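Local coordinates for protein putative alpha-L-fucosidase (Bacteroides thetaiotaomicron VPI-5482, PDB 3GZA) that probably hydrolyses alpha-L-fucosidic bonds, releasing L-fucose, at residues F217-G220 with G221-G225. Residues are numbered along the deposited sequence; the frame is centred on the assembly and turned at random.
Sequences FRWG and GSETG
The indole of Trp-219 folds over the backbone of Gly-221 and Ser-222 where strand 218-219, part of the TIM-barrel-type catalytic domain of a family 29 glycosidase, runs out into a loop. This is a local contact, made as the chain turns through two successive glycines. With CG anti to the backbone N of Trp-219 (chi1 177°), the ring is carried forward along the outgoing chain. Gly-221 CA lies over the six-membered ring in a CH-pi contact, 3.7 Å from its centroid and 13° off the normal. The next peptide continues across the same face, Ser-222 N coming within 3.2 Å of Trp-219 CZ2, so the benzo half of the indole lies on bare main chain. Gly-221 has a positive phi (90°), which leaves no room for a side chain beside Gly-220 O.

At the pyrrole side, Trp-219 NE1 hydrogen-bonds to Asp-271 of strand 264-273, which ties the indole to the neighbouring strand and probably fixes its rotation. Glu-223 CG approaches the indole near NE1 and CZ2, 4.0 Å from Trp-219 NE1. Beyond CG its chain is extended, and OE1 is hydrogen-bonded to His-281 and Trp-283, while OE2 is bonded to a buffer molecule, probably from the crystallisation liquor, consistent with a pocket at the C-terminal end of this barrel strand. Across the backbone from the indole a water bridges the carbonyl of Gly-220 and the hydroxyl of Ser-222, donating to Gly-220 O at 2.7 Å and accepting from Ser-222 OG at 2.6 Å.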
ATOM      1  N   PHE A 217     -14.167 -28.695   1.614  1.00 25.11           N
ATOM      2  CA  PHE A 217     -15.232 -28.958   0.670  1.00 24.42           C
ATOM      3  C   PHE A 217     -14.634 -28.673  -0.695  1.00 24.62           C
ATOM      4  O   PHE A 217     -13.498 -28.167  -0.759  1.00 24.53           O
ATOM      5  CB  PHE A 217     -16.518 -28.181   0.987  1.00 24.91           C
ATOM      6  CG  PHE A 217     -16.361 -26.706   1.028  1.00 23.64           C
ATOM      7  CD1 PHE A 217     -16.374 -26.003  -0.121  1.00 25.77           C
ATOM      8  CD2 PHE A 217     -16.235 -26.029   2.245  1.00 24.20           C
ATOM      9  CE1 PHE A 217     -16.242 -24.683  -0.114  1.00 24.86           C
ATOM     10  CE2 PHE A 217     -16.117 -24.702   2.272  1.00 25.93           C
ATOM     11  CZ  PHE A 217     -16.151 -24.014   1.100  1.00 25.15           C
ATOM     12  N   ARG A 218     -15.334 -29.019  -1.771  1.00 25.08           N
ATOM     13  CA  ARG A 218     -14.800 -28.838  -3.122  1.00 25.32           C
ATOM     14  C   ARG A 218     -15.772 -28.033  -3.945  1.00 25.14           C
ATOM     15  O   ARG A 218     -16.968 -28.211  -3.805  1.00 25.44           O
ATOM     16  CB  ARG A 218     -14.563 -30.171  -3.857  1.00 26.13           C
ATOM     17  CG  ARG A 218     -15.842 -31.003  -4.094  1.00 25.88           C
ATOM     18  CD  ARG A 218     -15.524 -32.351  -4.665  1.00 25.88           C
ATOM     19  NE  ARG A 218     -16.736 -32.897  -5.284  1.00 25.38           N
ATOM     20  CZ  ARG A 218     -17.603 -33.729  -4.708  1.00 24.97           C
ATOM     21  NH1 ARG A 218     -17.362 -34.261  -3.499  1.00 25.00           N
ATOM     22  NH2 ARG A 218     -18.683 -34.090  -5.382  1.00 24.92           N
ATOM     23  N   TRP A 219     -15.236 -27.223  -4.840  1.00 25.39           N
ATOM     24  CA  TRP A 219     -16.062 -26.540  -5.852  1.00 26.52           C
ATOM     25  C   TRP A 219     -16.581 -27.607  -6.789  1.00 26.54           C
ATOM     26  O   TRP A 219     -15.812 -28.395  -7.337  1.00 28.74           O
ATOM     27  CB  TRP A 219     -15.192 -25.535  -6.612  1.00 28.06           C
ATOM     28  CG  TRP A 219     -15.907 -24.822  -7.725  1.00 26.70           C
ATOM     29  CD1 TRP A 219     -16.957 -24.019  -7.608  1.00 28.77           C
ATOM     30  CD2 TRP A 219     -15.563 -24.862  -9.107  1.00 26.39           C
ATOM     31  NE1 TRP A 219     -17.322 -23.528  -8.829  1.00 29.14           N
ATOM     32  CE2 TRP A 219     -16.475 -24.021  -9.773  1.00 26.59           C
ATOM     33  CE3 TRP A 219     -14.568 -25.498  -9.834  1.00 30.07           C
ATOM     34  CZ2 TRP A 219     -16.435 -23.813 -11.118  1.00 27.83           C
ATOM     35  CZ3 TRP A 219     -14.539 -25.318 -11.187  1.00 30.57           C
ATOM     36  CH2 TRP A 219     -15.468 -24.475 -11.818  1.00 29.14           C
ATOM     37  N   GLY A 220     -17.896 -27.620  -6.994  1.00 24.82           N
ATOM     38  CA  GLY A 220     -18.573 -28.626  -7.804  1.00 26.08           C
ATOM     39  C   GLY A 220     -18.442 -28.552  -9.309  1.00 26.61           C
ATOM     40  O   GLY A 220     -19.276 -29.133 -10.013  1.00 25.94           O
ATOM     41  N   GLY A 221     -17.429 -27.863  -9.806  1.00 26.66           N
ATOM     42  CA  GLY A 221     -17.113 -27.934 -11.251  1.00 27.33           C
ATOM     43  C   GLY A 221     -17.771 -26.932 -12.189  1.00 26.99           C
ATOM     44  O   GLY A 221     -17.536 -27.017 -13.410  1.00 26.86           O
ATOM     45  N   SER A 222     -18.642 -26.051 -11.685  1.00 25.53           N
ATOM     46  CA  SER A 222     -19.257 -25.027 -12.517  1.00 24.79           C
ATOM     47  C   SER A 222     -19.789 -23.954 -11.582  1.00 24.86           C
ATOM     48  O   SER A 222     -19.832 -24.138 -10.370  1.00 25.08           O
ATOM     49  CB  SER A 222     -20.409 -25.583 -13.327  1.00 24.76           C
ATOM     50  OG  SER A 222     -21.546 -25.855 -12.501  1.00 25.67           O
ATOM     51  N   GLU A 223     -20.142 -22.791 -12.140  1.00 24.43           N
ATOM     52  CA  GLU A 223     -20.812 -21.724 -11.401  1.00 24.38           C
ATOM     53  C   GLU A 223     -22.283 -21.644 -11.866  1.00 23.48           C
ATOM     54  O   GLU A 223     -22.867 -20.566 -11.925  1.00 24.83           O
ATOM     55  CB  GLU A 223     -20.107 -20.399 -11.586  1.00 24.85           C
ATOM     56  CG  GLU A 223     -18.679 -20.440 -11.053  1.00 25.64           C
ATOM     57  CD  GLU A 223     -17.971 -19.095 -11.083  1.00 27.70           C
ATOM     58  OE1 GLU A 223     -18.472 -18.156 -11.735  1.00 26.21           O
ATOM     59  OE2 GLU A 223     -16.901 -18.966 -10.447  1.00 29.37           O
ATOM     60  N   THR A 224     -22.890 -22.801 -12.101  1.00 23.93           N
ATOM     61  CA  THR A 224     -24.289 -22.905 -12.515  1.00 23.75           C
ATOM     62  C   THR A 224     -25.229 -23.040 -11.332  1.00 24.97           C
ATOM     63  O   THR A 224     -26.441 -23.055 -11.530  1.00 26.38           O
ATOM     64  CB  THR A 224     -24.524 -24.151 -13.377  1.00 24.80           C
ATOM     65  OG1 THR A 224     -24.180 -25.306 -12.626  1.00 25.73           O
ATOM     66  CG2 THR A 224     -23.707 -24.073 -14.716  1.00 25.74           C
ATOM     67  N   GLY A 225     -24.691 -23.150 -10.124  1.00 24.03           N
ATOM     68  CA  GLY A 225     -25.493 -23.376  -8.935  1.00 24.25           C
ATOM     69  C   GLY A 225     -26.043 -24.784  -8.872  1.00 24.18           C
ATOM     70  O   GLY A 225     -27.039 -25.030  -8.184  1.00 24.97           O
TER
HETATM   71  O   HOH W   1     -21.242 -28.286 -11.592  1.00 22.56           O